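Long-range contacts in mRNA-capping enzyme subunit alpha (Saccharomyces cerevisiae, PDB 3KYH), which transfers GMP from GTP to the 5'-diphosphate end of mRNA through a covalent enzyme-GMP intermediate, the second step of mRNA capping: residues G89-F94 and F108-L113; E119-T124 and A188-R193; D127-D132 and L156-R161; K181-L186 and T195-K200. All coordinates share one frame; numbering follows the deposited sequence.

Contact 1 (G89-F94 and F108-L113); sequences GEQGCF and FRFPRL
C93 carries its sulfur anti to the backbone N (chi1 -166°), which sets SG against the ring of F108, while Q91, with CG likewise swung away from its N (chi1 -158°) and the chain extended beyond, runs out to the backbone of F108 and F110. The sulfur comes within 3.3 Å of F108 CD2 and 3.9 Å of F108 CE2. It lies 4.5 Å from the ring centroid at 61° off the normal, an oblique sulfur-aromatic contact. F110 receives the same sulfur less closely, its CE1 standing 4.3 Å from C93 SG. Q91 works on the backbone side of the two aromatics: its terminal amide ends beside the carbonyl of F108 and the peptide of F110, the Q91 side chain crossing that of F110 at about a right angle. F108 CB rests over one face of the F110 ring, 3.5 Å above its plane and toward the rim. The contact thus joins a strand to a loop by apolar burial at C93 and amide-to-backbone proximity at Q91. Strand 91-96 lies between strands 76-84 and 102-105 of the catalytic-domain sheet; M80 and I82 touch F110 from the former, F179 meets its ring edge-to-face and Y183 packs on it from helix 168-189, and F197 and F199 meet F108.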
loop_
_atom_site.group_PDB
_atom_site.type_symbol
_atom_site.label_atom_id
_atom_site.label_comp_id
_atom_site.label_asym_id
_atom_site.label_seq_id
_atom_site.Cartn_x
_atom_site.Cartn_y
_atom_site.Cartn_z
ATOM N N GLY C 89 18.724 32.307 -35.038
ATOM C CA GLY C 89 18.394 33.128 -36.216
ATOM C C GLY C 89 17.614 32.482 -37.350
ATOM O O GLY C 89 18.144 31.612 -38.057
ATOM N N GLU C 90 16.357 32.926 -37.486
ATOM C CA GLU C 90 15.360 32.541 -38.510
ATOM C C GLU C 90 13.978 32.997 -38.006
ATOM O O GLU C 90 13.737 33.000 -36.781
ATOM C CB GLU C 90 15.367 31.026 -38.797
ATOM C CG GLU C 90 14.528 30.525 -39.985
ATOM C CD GLU C 90 14.692 31.323 -41.276
ATOM O OE1 GLU C 90 14.012 32.364 -41.428
ATOM O OE2 GLU C 90 15.444 30.873 -42.169
ATOM N N GLN C 91 13.102 33.421 -38.931
ATOM C CA GLN C 91 11.751 33.903 -38.587
ATOM C C GLN C 91 10.767 32.817 -38.119
ATOM O O GLN C 91 10.716 31.699 -38.659
ATOM C CB GLN C 91 11.139 34.741 -39.716
ATOM C CG GLN C 91 10.010 35.693 -39.259
ATOM C CD GLN C 91 9.270 36.356 -40.419
ATOM O OE1 GLN C 91 8.704 37.445 -40.265
ATOM N NE2 GLN C 91 9.261 35.698 -41.585
ATOM N N GLY C 92 9.955 33.185 -37.133
ATOM C CA GLY C 92 9.040 32.242 -36.514
ATOM C C GLY C 92 7.575 32.607 -36.609
ATOM O O GLY C 92 7.189 33.741 -36.331
ATOM N N CYS C 93 6.777 31.590 -36.930
ATOM C CA CYS C 93 5.339 31.714 -37.128
ATOM C C CYS C 93 4.587 31.039 -35.987
ATOM O O CYS C 93 4.543 29.800 -35.920
ATOM C CB CYS C 93 4.954 31.100 -38.477
ATOM S SG CYS C 93 3.296 31.559 -38.951
ATOM N N PHE C 94 4.027 31.862 -35.095
ATOM C CA PHE C 94 3.491 31.390 -33.805
ATOM C C PHE C 94 2.037 31.763 -33.488
ATOM O O PHE C 94 1.546 32.824 -33.904
ATOM C CB PHE C 94 4.422 31.785 -32.652
ATOM C CG PHE C 94 5.692 30.964 -32.567
ATOM C CD1 PHE C 94 6.629 30.953 -33.614
ATOM C CD2 PHE C 94 5.988 30.255 -31.395
ATOM C CE1 PHE C 94 7.798 30.193 -33.517
ATOM C CE2 PHE C 94 7.175 29.516 -31.274
ATOM C CZ PHE C 94 8.080 29.490 -32.327
ATOM N N PHE C 108 6.687 31.013 -43.690
ATOM C CA PHE C 108 6.084 32.320 -43.926
ATOM C C PHE C 108 7.155 33.413 -43.940
ATOM O O PHE C 108 7.989 33.509 -43.031
ATOM C CB PHE C 108 5.004 32.653 -42.885
ATOM C CG PHE C 108 3.652 32.007 -43.133
ATOM C CD1 PHE C 108 2.835 32.409 -44.194
ATOM C CD2 PHE C 108 3.151 31.061 -42.235
ATOM C CE1 PHE C 108 1.567 31.835 -44.385
ATOM C CE2 PHE C 108 1.886 30.490 -42.406
ATOM C CZ PHE C 108 1.091 30.880 -43.487
ATOM N N ARG C 109 7.106 34.246 -44.973
ATOM C CA ARG C 109 8.068 35.325 -45.128
ATOM C C ARG C 109 7.429 36.695 -44.899
ATOM O O ARG C 109 7.015 37.381 -45.847
ATOM C CB ARG C 109 8.764 35.216 -46.493
ATOM C CG ARG C 109 9.815 34.090 -46.586
ATOM C CD ARG C 109 9.227 32.717 -46.948
ATOM N NE ARG C 109 10.225 31.654 -46.814
ATOM C CZ ARG C 109 10.236 30.521 -47.516
ATOM N NH1 ARG C 109 9.314 30.272 -48.450
ATOM N NH2 ARG C 109 11.202 29.636 -47.302
ATOM N N PHE C 110 7.336 37.066 -43.622
ATOM C CA PHE C 110 6.757 38.350 -43.239
ATOM C C PHE C 110 7.836 39.447 -43.235
ATOM O O PHE C 110 8.812 39.326 -42.486
ATOM C CB PHE C 110 5.966 38.237 -41.932
ATOM C CG PHE C 110 4.854 37.187 -41.964
ATOM C CD1 PHE C 110 4.557 36.441 -40.818
ATOM C CD2 PHE C 110 4.095 36.951 -43.133
ATOM C CE1 PHE C 110 3.563 35.451 -40.846
ATOM C CE2 PHE C 110 3.062 35.979 -43.165
ATOM C CZ PHE C 110 2.800 35.229 -42.020
ATOM N N PRO C 111 7.689 40.481 -44.106
ATOM C CA PRO C 111 8.711 41.465 -44.523
ATOM C C PRO C 111 8.564 42.948 -44.132
ATOM O O PRO C 111 8.375 43.265 -42.951
ATOM C CB PRO C 111 8.639 41.372 -46.057
ATOM C CG PRO C 111 7.330 40.700 -46.359
ATOM C CD PRO C 111 6.586 40.503 -45.076
ATOM N N ARG C 112 8.818 43.820 -45.115
ATOM C CA ARG C 112 8.360 45.210 -45.158
ATOM C C ARG C 112 8.395 45.673 -46.627
ATOM O O ARG C 112 8.327 44.855 -47.563
ATOM C CB ARG C 112 9.295 46.107 -44.358
ATOM C CG ARG C 112 9.020 46.260 -42.889
ATOM C CD ARG C 112 10.352 45.977 -42.188
ATOM N NE ARG C 112 10.570 46.742 -40.960
ATOM C CZ ARG C 112 11.205 46.282 -39.885
ATOM N NH1 ARG C 112 11.675 45.035 -39.875
ATOM N NH2 ARG C 112 11.350 47.075 -38.812
ATOM N N LEU C 113 8.446 46.994 -46.818
ATOM C CA LEU C 113 8.948 47.594 -48.054
ATOM C C LEU C 113 9.322 49.053 -47.730
ATOM O O LEU C 113 8.550 49.962 -48.060
ATOM C CB LEU C 113 7.951 47.488 -49.225
ATOM C CG LEU C 113 8.545 47.302 -50.632
ATOM C CD1 LEU C 113 8.205 45.892 -51.099
ATOM C CD2 LEU C 113 8.007 48.317 -51.657
#

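Contact 2 (E119-T124 and A188-R193); sequences EELLET and AAYPNR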
loop_
_atom_site.group_PDB
_atom_site.type_symbol
_atom_site.label_atom_id
_atom_site.label_comp_id
_atom_site.label_asym_id
_atom_site.label_seq_id
_atom_site.Cartn_x
_atom_site.Cartn_y
_atom_site.Cartn_z
ATOM N N GLU C 119 11.192 43.399 -55.907
ATOM C CA GLU C 119 11.845 42.235 -55.292
ATOM C C GLU C 119 11.967 42.424 -53.777
ATOM O O GLU C 119 11.707 41.475 -53.035
ATOM C CB GLU C 119 13.256 42.017 -55.861
ATOM C CG GLU C 119 13.403 40.950 -56.953
ATOM C CD GLU C 119 13.248 41.487 -58.375
ATOM O OE1 GLU C 119 14.043 42.342 -58.810
ATOM O OE2 GLU C 119 12.351 41.022 -59.096
ATOM N N GLU C 120 12.357 43.632 -53.344
ATOM C CA GLU C 120 12.625 44.023 -51.931
ATOM C C GLU C 120 12.259 43.023 -50.809
ATOM O O GLU C 120 13.134 42.606 -50.043
ATOM C CB GLU C 120 12.058 45.427 -51.639
ATOM C CG GLU C 120 12.395 46.046 -50.276
ATOM C CD GLU C 120 13.759 46.694 -50.214
ATOM O OE1 GLU C 120 14.302 47.071 -51.276
ATOM O OE2 GLU C 120 14.274 46.867 -49.087
ATOM N N LEU C 121 10.975 42.668 -50.724
ATOM C CA LEU C 121 10.430 41.653 -49.801
ATOM C C LEU C 121 11.312 40.441 -49.491
ATOM O O LEU C 121 11.416 40.031 -48.322
ATOM C CB LEU C 121 9.029 41.191 -50.243
ATOM C CG LEU C 121 8.609 41.291 -51.718
ATOM C CD1 LEU C 121 8.872 40.007 -52.499
ATOM C CD2 LEU C 121 7.143 41.708 -51.814
ATOM N N LEU C 122 11.984 39.944 -50.530
ATOM C CA LEU C 122 12.718 38.674 -50.522
ATOM C C LEU C 122 13.886 38.508 -49.532
ATOM O O LEU C 122 14.310 37.376 -49.286
ATOM C CB LEU C 122 13.122 38.300 -51.953
ATOM C CG LEU C 122 11.992 37.807 -52.868
ATOM C CD1 LEU C 122 12.011 38.507 -54.207
ATOM C CD2 LEU C 122 12.016 36.284 -53.055
ATOM N N GLU C 123 14.389 39.603 -48.962
ATOM C CA GLU C 123 15.451 39.532 -47.940
ATOM C C GLU C 123 15.088 40.362 -46.700
ATOM O O GLU C 123 15.576 40.110 -45.583
ATOM C CB GLU C 123 16.833 39.903 -48.512
ATOM C CG GLU C 123 18.033 39.818 -47.524
ATOM C CD GLU C 123 18.672 38.423 -47.341
ATOM O OE1 GLU C 123 19.849 38.371 -46.899
ATOM O OE2 GLU C 123 18.029 37.379 -47.633
ATOM N N THR C 124 14.187 41.323 -46.905
ATOM C CA THR C 124 13.589 42.113 -45.820
ATOM C C THR C 124 12.727 41.240 -44.891
ATOM O O THR C 124 12.422 40.092 -45.230
ATOM C CB THR C 124 12.735 43.224 -46.403
ATOM O OG1 THR C 124 11.827 42.637 -47.335
ATOM C CG2 THR C 124 13.599 44.235 -47.131
ATOM N N ALA C 188 1.694 37.872 -54.509
ATOM C CA ALA C 188 1.141 38.289 -55.796
ATOM C C ALA C 188 2.199 38.366 -56.899
ATOM O O ALA C 188 1.950 37.927 -58.030
ATOM C CB ALA C 188 0.388 39.597 -55.652
ATOM N N ALA C 189 3.371 38.903 -56.559
ATOM C CA ALA C 189 4.533 38.911 -57.449
ATOM C C ALA C 189 5.095 37.504 -57.745
ATOM O O ALA C 189 5.169 37.100 -58.914
ATOM C CB ALA C 189 5.630 39.849 -56.910
ATOM N N TYR C 190 5.448 36.760 -56.694
ATOM C CA TYR C 190 6.089 35.455 -56.839
ATOM C C TYR C 190 5.290 34.324 -56.182
ATOM O O TYR C 190 5.515 34.037 -54.995
ATOM C CB TYR C 190 7.497 35.488 -56.250
ATOM C CG TYR C 190 8.281 36.737 -56.554
ATOM C CD1 TYR C 190 8.338 37.779 -55.625
ATOM C CD2 TYR C 190 9.006 36.864 -57.746
ATOM C CE1 TYR C 190 9.073 38.932 -55.885
ATOM C CE2 TYR C 190 9.750 38.022 -58.017
ATOM C CZ TYR C 190 9.778 39.040 -57.073
ATOM O OH TYR C 190 10.490 40.185 -57.307
ATOM N N PRO C 191 4.374 33.677 -56.946
ATOM C CA PRO C 191 3.557 32.556 -56.465
ATOM C C PRO C 191 4.364 31.334 -56.023
ATOM O O PRO C 191 3.987 30.677 -55.046
ATOM C CB PRO C 191 2.670 32.211 -57.675
ATOM C CG PRO C 191 3.321 32.847 -58.855
ATOM C CD PRO C 191 3.923 34.099 -58.288
ATOM N N ASN C 192 5.480 31.077 -56.705
ATOM C CA ASN C 192 6.328 29.914 -56.446
ATOM C C ASN C 192 7.194 29.916 -55.188
ATOM O O ASN C 192 7.319 28.857 -54.572
ATOM C CB ASN C 192 7.190 29.583 -57.670
ATOM C CG ASN C 192 6.442 28.770 -58.710
ATOM O OD1 ASN C 192 5.366 29.169 -59.178
ATOM N ND2 ASN C 192 7.023 27.625 -59.094
ATOM N N ARG C 193 7.790 31.057 -54.819
ATOM C CA ARG C 193 8.702 31.152 -53.656
ATOM C C ARG C 193 8.070 30.693 -52.327
ATOM O O ARG C 193 8.747 30.604 -51.293
ATOM C CB ARG C 193 9.273 32.580 -53.517
ATOM C CG ARG C 193 10.421 32.793 -52.489
ATOM C CD ARG C 193 11.850 32.520 -53.035
ATOM N NE ARG C 193 11.950 31.262 -53.780
ATOM C CZ ARG C 193 12.125 31.156 -55.099
ATOM N NH1 ARG C 193 12.295 32.236 -55.864
ATOM N NH2 ARG C 193 12.156 29.949 -55.656
#
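Y190 reaches across from just past the end of helix 168-189 and meets E119, L121 and L122, its ring lying among the three side chains. Its hydroxyl gives a hydrogen bond to the carboxylate of E119, OH to OE2 2.7 Å. The acceptor is approached on its anti side, 23° out of the carboxylate plane, and the carboxylate and ring planes stand 49° apart. E119 brings OE2 there by bending at chi2 (91°). L122 offers CD1 obliquely to the ring, 3.4 Å from Y190 CE1, whereas L121 places CD1 at the ring edge, 3.6 Å from the same CE1. L121 and L122 form a short 3-10 turn in the loop that connects strands 102-105 and 129-139 of the guanylyltransferase catalytic domain, and this loop is thereby tied to the helix end and the residues after it. With a phenylalanine in place of Y190, the carboxylate of E119 would probably be left without its hydroxyl mate and more able to turn. L122 uses its other methyl for R193: CD2 lies 3.8 Å from R193 CD, the two side chains crossing at about a right angle. R193 is bent at chi2 and chi3 and meets L122 through CG and CD. A189 CB sits over one face of the Y190 ring, 3.6 Å above the plane and toward the rim. L121 is the buried member, packing also against D185 and L186 of the helix.

Contact 3 (D127-D132 and L156-R161); sequences DGTLLD and LAINGR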
loop_
_atom_site.group_PDB
_atom_site.type_symbol
_atom_site.label_atom_id
_atom_site.label_comp_id
_atom_site.label_asym_id
_atom_site.label_seq_id
_atom_site.Cartn_x
_atom_site.Cartn_y
_atom_site.Cartn_z
ATOM N N ASP C 127 9.746 41.869 -37.357
ATOM C CA ASP C 127 10.275 41.613 -35.981
ATOM C C ASP C 127 9.453 42.442 -35.024
ATOM O O ASP C 127 9.434 43.681 -35.155
ATOM C CB ASP C 127 11.752 42.066 -35.832
ATOM C CG ASP C 127 12.314 42.009 -34.368
ATOM O OD1 ASP C 127 11.594 42.066 -33.328
ATOM O OD2 ASP C 127 13.566 41.995 -34.262
ATOM N N GLY C 128 8.886 41.749 -34.030
ATOM C CA GLY C 128 7.978 42.317 -33.032
ATOM C C GLY C 128 6.632 42.698 -33.629
ATOM O O GLY C 128 6.317 43.890 -33.790
ATOM N N THR C 129 5.837 41.689 -33.977
ATOM C CA THR C 129 4.531 41.948 -34.591
ATOM C C THR C 129 3.393 41.061 -34.048
ATOM O O THR C 129 3.358 39.844 -34.303
ATOM C CB THR C 129 4.652 41.972 -36.139
ATOM O OG1 THR C 129 5.590 42.987 -36.534
ATOM C CG2 THR C 129 3.308 42.206 -36.821
ATOM N N LEU C 130 2.491 41.687 -33.285
ATOM C CA LEU C 130 1.343 41.009 -32.636
ATOM C C LEU C 130 -0.057 41.462 -33.116
ATOM O O LEU C 130 -0.519 42.605 -32.894
ATOM C CB LEU C 130 1.476 40.993 -31.094
ATOM C CG LEU C 130 0.831 39.862 -30.267
ATOM C CD1 LEU C 130 1.360 38.464 -30.609
ATOM C CD2 LEU C 130 0.981 40.103 -28.764
ATOM N N LEU C 131 -0.721 40.499 -33.752
ATOM C CA LEU C 131 -1.966 40.708 -34.502
ATOM C C LEU C 131 -3.005 39.639 -34.160
ATOM O O LEU C 131 -2.747 38.427 -34.298
ATOM C CB LEU C 131 -1.697 40.739 -36.016
ATOM C CG LEU C 131 -0.866 39.658 -36.723
ATOM C CD1 LEU C 131 -0.368 40.244 -38.033
ATOM C CD2 LEU C 131 0.347 39.234 -35.917
ATOM N N ASP C 132 -4.161 40.118 -33.699
ATOM C CA ASP C 132 -5.214 39.287 -33.117
ATOM C C ASP C 132 -6.221 38.719 -34.105
ATOM O O ASP C 132 -6.958 39.473 -34.761
ATOM C CB ASP C 132 -5.917 40.055 -31.990
ATOM C CG ASP C 132 -6.889 39.193 -31.211
ATOM O OD1 ASP C 132 -6.656 37.973 -31.073
ATOM O OD2 ASP C 132 -7.910 39.739 -30.761
ATOM N N LEU C 156 -1.710 44.857 -32.191
ATOM C CA LEU C 156 -1.176 45.652 -31.088
ATOM C C LEU C 156 0.349 45.711 -31.008
ATOM O O LEU C 156 0.912 46.294 -30.065
ATOM C CB LEU C 156 -1.791 45.235 -29.745
ATOM C CG LEU C 156 -1.986 43.801 -29.232
ATOM C CD1 LEU C 156 -0.937 42.807 -29.678
ATOM C CD2 LEU C 156 -1.967 43.853 -27.733
ATOM N N ALA C 157 1.008 45.085 -31.986
ATOM C CA ALA C 157 2.458 45.210 -32.177
ATOM C C ALA C 157 2.824 45.126 -33.648
ATOM O O ALA C 157 2.423 44.200 -34.346
ATOM C CB ALA C 157 3.230 44.166 -31.378
ATOM N N ILE C 158 3.543 46.140 -34.121
ATOM C CA ILE C 158 4.158 46.092 -35.442
ATOM C C ILE C 158 5.621 46.514 -35.358
ATOM O O ILE C 158 5.961 47.540 -34.743
ATOM C CB ILE C 158 3.347 46.829 -36.558
ATOM C CG1 ILE C 158 3.632 46.177 -37.908
ATOM C CG2 ILE C 158 3.605 48.352 -36.622
ATOM C CD1 ILE C 158 2.620 45.121 -38.310
ATOM N N ASN C 159 6.466 45.653 -35.927
ATOM C CA ASN C 159 7.912 45.821 -35.966
ATOM C C ASN C 159 8.520 46.446 -34.712
ATOM O O ASN C 159 8.883 47.628 -34.699
ATOM C CB ASN C 159 8.336 46.458 -37.284
ATOM C CG ASN C 159 8.295 45.467 -38.437
ATOM O OD1 ASN C 159 8.500 44.255 -38.247
ATOM N ND2 ASN C 159 8.041 45.976 -39.638
ATOM N N GLY C 160 8.484 45.637 -33.644
ATOM C CA GLY C 160 8.932 45.961 -32.288
ATOM C C GLY C 160 8.153 47.049 -31.570
ATOM O O GLY C 160 8.159 47.108 -30.341
ATOM N N ARG C 161 7.497 47.915 -32.339
ATOM C CA ARG C 161 6.735 49.056 -31.827
ATOM C C ARG C 161 5.400 48.586 -31.210
ATOM O O ARG C 161 4.536 48.035 -31.904
ATOM C CB ARG C 161 6.618 50.141 -32.940
ATOM C CG ARG C 161 5.390 51.093 -32.934
ATOM C CD ARG C 161 5.597 52.386 -33.776
ATOM N NE ARG C 161 4.490 53.335 -33.597
ATOM C CZ ARG C 161 4.185 53.972 -32.459
ATOM N NH1 ARG C 161 4.909 53.826 -31.356
ATOM N NH2 ARG C 161 3.133 54.772 -32.408
#
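L156 and A157 both face L130 across an antiparallel pair of strands, a classic beta bulge. The carbonyl O of L130 accepts from two backbone donors: A157 N at 3.1 Å, lying in the carbonyl plane on a lone pair, and L156 N, which arrives nearly along the C=O axis. The return bond, L130 N to A157 O, comes from above the carbonyl plane. On the side-chain level, L130 and L156 lie alongside each other and point the same way, with A157 CB packed against L130 CB at 3.6 Å. One residue earlier in the strand, T129 has OG1 beside its backbone N and CG2 anti to it (chi1 -59°), an orientation that turns OG1 to N159 N at 2.9 Å and CG2 to I158 CD1. With a valine in place of T129, N159 N would probably be left without its side-chain acceptor and the turn less firmly held. That turn, I158 to R161, is of type I', with N159 and G160 both at positive phi; R161 N bonds back to I158 O, and G160 N to G128 O at 2.8 Å. Farther out, helix 168-189 lies against I158 and L131 through F179, and D132 is salt-bridged to R77. The turn also reaches the loop leading into the strand: D127 N points into N159 OD1, 2.8 Å away and close to straight at 164°.

Contact 4 (K181-L186 and T195-K200); sequences KPYFDL and TTFPFK
D185 N bonds to K181 O at 2.7 Å, holding the helical turn from which Y183 and L186 reach over to F197. On the outer side of the same turn, K181 NZ makes a salt bridge to D185 OD1 at 3.2 Å, met from above the carboxylate plane. Y183, with CG anti to the backbone N (chi1 169°), extends its ring past that of F197, the two side chains running in opposite directions. Their closest atoms are Y183 CE1 and F197 CE1, 3.6 Å apart. The centroids stand 5.7 Å from each other and the planes are inclined at 39°, an oblique meeting of the two rings. L186 adds a methyl to the same F197 ring: its CD2 touches F197 CZ at 3.7 Å. Y183 OH lies against K200 CA at 4.0 Å, a packing touch, and the ammonium of K200 stands near the plane of the F184 ring, at its edge, with NZ 4.5 Å from F184 CE1; that is not the over-the-face geometry of a cation-pi pair. The loop thus lies against the last turns of helix 168-189 just before the chain enters strand 200-203. On its far side F199 packs on L148 and Y150, and K200 on R149, so the loop also rests on strand 146-152. Without a single hydrogen bond between the two segments, the contact rests on apolar and aromatic surface, and its fit probably depends on ring shape and placement rather than on directional bonds.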
loop_
_atom_site.group_PDB
_atom_site.type_symbol
_atom_site.label_atom_id
_atom_site.label_comp_id
_atom_site.label_asym_id
_atom_site.label_seq_id
_atom_site.Cartn_x
_atom_site.Cartn_y
_atom_site.Cartn_z
ATOM N N LYS C 181 0.105 44.222 -46.745
ATOM C CA LYS C 181 0.642 44.672 -48.041
ATOM C C LYS C 181 1.838 43.771 -48.511
ATOM O O LYS C 181 1.697 43.109 -49.547
ATOM C CB LYS C 181 0.971 46.183 -47.969
ATOM C CG LYS C 181 0.608 47.069 -49.157
ATOM C CD LYS C 181 1.613 46.945 -50.299
ATOM C CE LYS C 181 2.027 48.266 -50.901
ATOM N NZ LYS C 181 3.370 47.989 -51.534
ATOM N N PRO C 182 2.944 43.646 -47.720
ATOM C CA PRO C 182 4.083 42.770 -48.049
ATOM C C PRO C 182 3.820 41.266 -48.024
ATOM O O PRO C 182 4.441 40.552 -48.807
ATOM C CB PRO C 182 5.106 43.113 -46.981
ATOM C CG PRO C 182 4.296 43.419 -45.829
ATOM C CD PRO C 182 3.184 44.267 -46.407
ATOM N N TYR C 183 2.932 40.775 -47.156
ATOM C CA TYR C 183 2.396 39.418 -47.377
ATOM C C TYR C 183 1.812 39.425 -48.790
ATOM O O TYR C 183 2.271 38.663 -49.633
ATOM C CB TYR C 183 1.367 38.955 -46.318
ATOM C CG TYR C 183 0.612 37.675 -46.661
ATOM C CD1 TYR C 183 0.914 36.466 -46.021
ATOM C CD2 TYR C 183 -0.425 37.665 -47.620
ATOM C CE1 TYR C 183 0.220 35.270 -46.340
ATOM C CE2 TYR C 183 -1.119 36.475 -47.950
ATOM C CZ TYR C 183 -0.791 35.284 -47.302
ATOM O OH TYR C 183 -1.469 34.119 -47.613
ATOM N N PHE C 184 0.900 40.353 -49.080
ATOM C CA PHE C 184 0.066 40.211 -50.277
ATOM C C PHE C 184 0.839 40.356 -51.579
ATOM O O PHE C 184 0.731 39.495 -52.464
ATOM C CB PHE C 184 -1.191 41.090 -50.244
ATOM C CG PHE C 184 -2.375 40.453 -50.929
ATOM C CD1 PHE C 184 -3.264 39.654 -50.208
ATOM C CD2 PHE C 184 -2.569 40.608 -52.304
ATOM C CE1 PHE C 184 -4.341 39.027 -50.835
ATOM C CE2 PHE C 184 -3.643 39.983 -52.950
ATOM C CZ PHE C 184 -4.532 39.189 -52.212
ATOM N N ASP C 185 1.628 41.428 -51.655
ATOM C CA ASP C 185 2.585 41.679 -52.736
ATOM C C ASP C 185 3.455 40.462 -52.993
ATOM O O ASP C 185 3.448 39.936 -54.106
ATOM C CB ASP C 185 3.451 42.891 -52.396
ATOM C CG ASP C 185 2.682 44.188 -52.476
ATOM O OD1 ASP C 185 3.226 45.158 -53.051
ATOM O OD2 ASP C 185 1.520 44.230 -52.008
ATOM N N LEU C 186 4.124 39.995 -51.937
ATOM C CA LEU C 186 5.002 38.822 -51.966
ATOM C C LEU C 186 4.326 37.587 -52.534
ATOM O O LEU C 186 4.973 36.766 -53.178
ATOM C CB LEU C 186 5.500 38.526 -50.550
ATOM C CG LEU C 186 6.519 37.460 -50.170
ATOM C CD1 LEU C 186 7.199 37.953 -48.903
ATOM C CD2 LEU C 186 5.857 36.092 -49.951
ATOM N N THR C 195 5.027 27.891 -51.273
ATOM C CA THR C 195 3.937 26.922 -51.124
ATOM C C THR C 195 4.077 26.379 -49.693
ATOM O O THR C 195 3.162 25.719 -49.151
ATOM C CB THR C 195 3.914 25.818 -52.229
ATOM O OG1 THR C 195 4.167 26.389 -53.526
ATOM C CG2 THR C 195 2.547 25.151 -52.274
ATOM N N THR C 196 5.234 26.730 -49.108
ATOM C CA THR C 196 5.565 26.653 -47.669
ATOM C C THR C 196 4.456 27.243 -46.765
ATOM O O THR C 196 4.430 26.973 -45.561
ATOM C CB THR C 196 6.912 27.431 -47.324
ATOM O OG1 THR C 196 6.723 28.844 -47.439
ATOM C CG2 THR C 196 8.126 27.034 -48.174
ATOM N N PHE C 197 3.612 28.095 -47.356
ATOM C CA PHE C 197 2.459 28.779 -46.747
ATOM C C PHE C 197 1.271 27.774 -46.651
ATOM O O PHE C 197 0.687 27.414 -47.681
ATOM C CB PHE C 197 2.049 29.968 -47.652
ATOM C CG PHE C 197 2.947 31.200 -47.596
ATOM C CD1 PHE C 197 2.366 32.469 -47.734
ATOM C CD2 PHE C 197 4.344 31.123 -47.502
ATOM C CE1 PHE C 197 3.131 33.642 -47.708
ATOM C CE2 PHE C 197 5.147 32.303 -47.481
ATOM C CZ PHE C 197 4.533 33.566 -47.589
ATOM N N PRO C 198 0.916 27.305 -45.436
ATOM C CA PRO C 198 -0.085 26.245 -45.242
ATOM C C PRO C 198 -1.548 26.633 -45.411
ATOM O O PRO C 198 -2.399 25.747 -45.493
ATOM C CB PRO C 198 0.111 25.835 -43.773
ATOM C CG PRO C 198 0.664 27.046 -43.129
ATOM C CD PRO C 198 1.618 27.582 -44.172
ATOM N N PHE C 199 -1.833 27.931 -45.436
ATOM C CA PHE C 199 -3.187 28.453 -45.323
ATOM C C PHE C 199 -3.244 29.945 -45.659
ATOM O O PHE C 199 -2.243 30.639 -45.477
ATOM C CB PHE C 199 -3.700 28.179 -43.907
ATOM C CG PHE C 199 -3.065 29.021 -42.801
ATOM C CD1 PHE C 199 -3.030 30.423 -42.834
ATOM C CD2 PHE C 199 -2.659 28.400 -41.621
ATOM C CE1 PHE C 199 -2.599 31.156 -41.728
ATOM C CE2 PHE C 199 -2.154 29.131 -40.542
ATOM C CZ PHE C 199 -2.143 30.508 -40.591
ATOM N N LYS C 200 -4.403 30.450 -46.090
ATOM C CA LYS C 200 -4.524 31.844 -46.539
ATOM C C LYS C 200 -4.717 32.911 -45.436
ATOM O O LYS C 200 -5.106 32.593 -44.301
ATOM C CB LYS C 200 -5.597 31.972 -47.627
ATOM C CG LYS C 200 -5.315 33.112 -48.613
ATOM C CD LYS C 200 -6.530 33.551 -49.425
ATOM C CE LYS C 200 -6.504 35.074 -49.544
ATOM N NZ LYS C 200 -7.238 35.632 -50.708
#

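In the fold
Contacts 1, 3 and 4 are mainly buried, whereas contact 2 lies at the surface; all four belong to the catalytic domain and sit away from the active-site lysine. Contacts 1 and 3 reach the same mixed sheet, one through apolar, sulfur-aromatic packing, the other chiefly through backbone hydrogen bonds. Contacts 2 and 4 share helix 168-189, and L121 packs on L186 where they adjoin; the surface contact uses a tyrosine-carboxylate bond, while the buried one relies on rings and methyls. Contact 1 touches each of the others, R109 and P111 meeting residues of contacts 2 and 4, whereas contacts 3 and 4 stay about 8 Å apart at their nearest atoms.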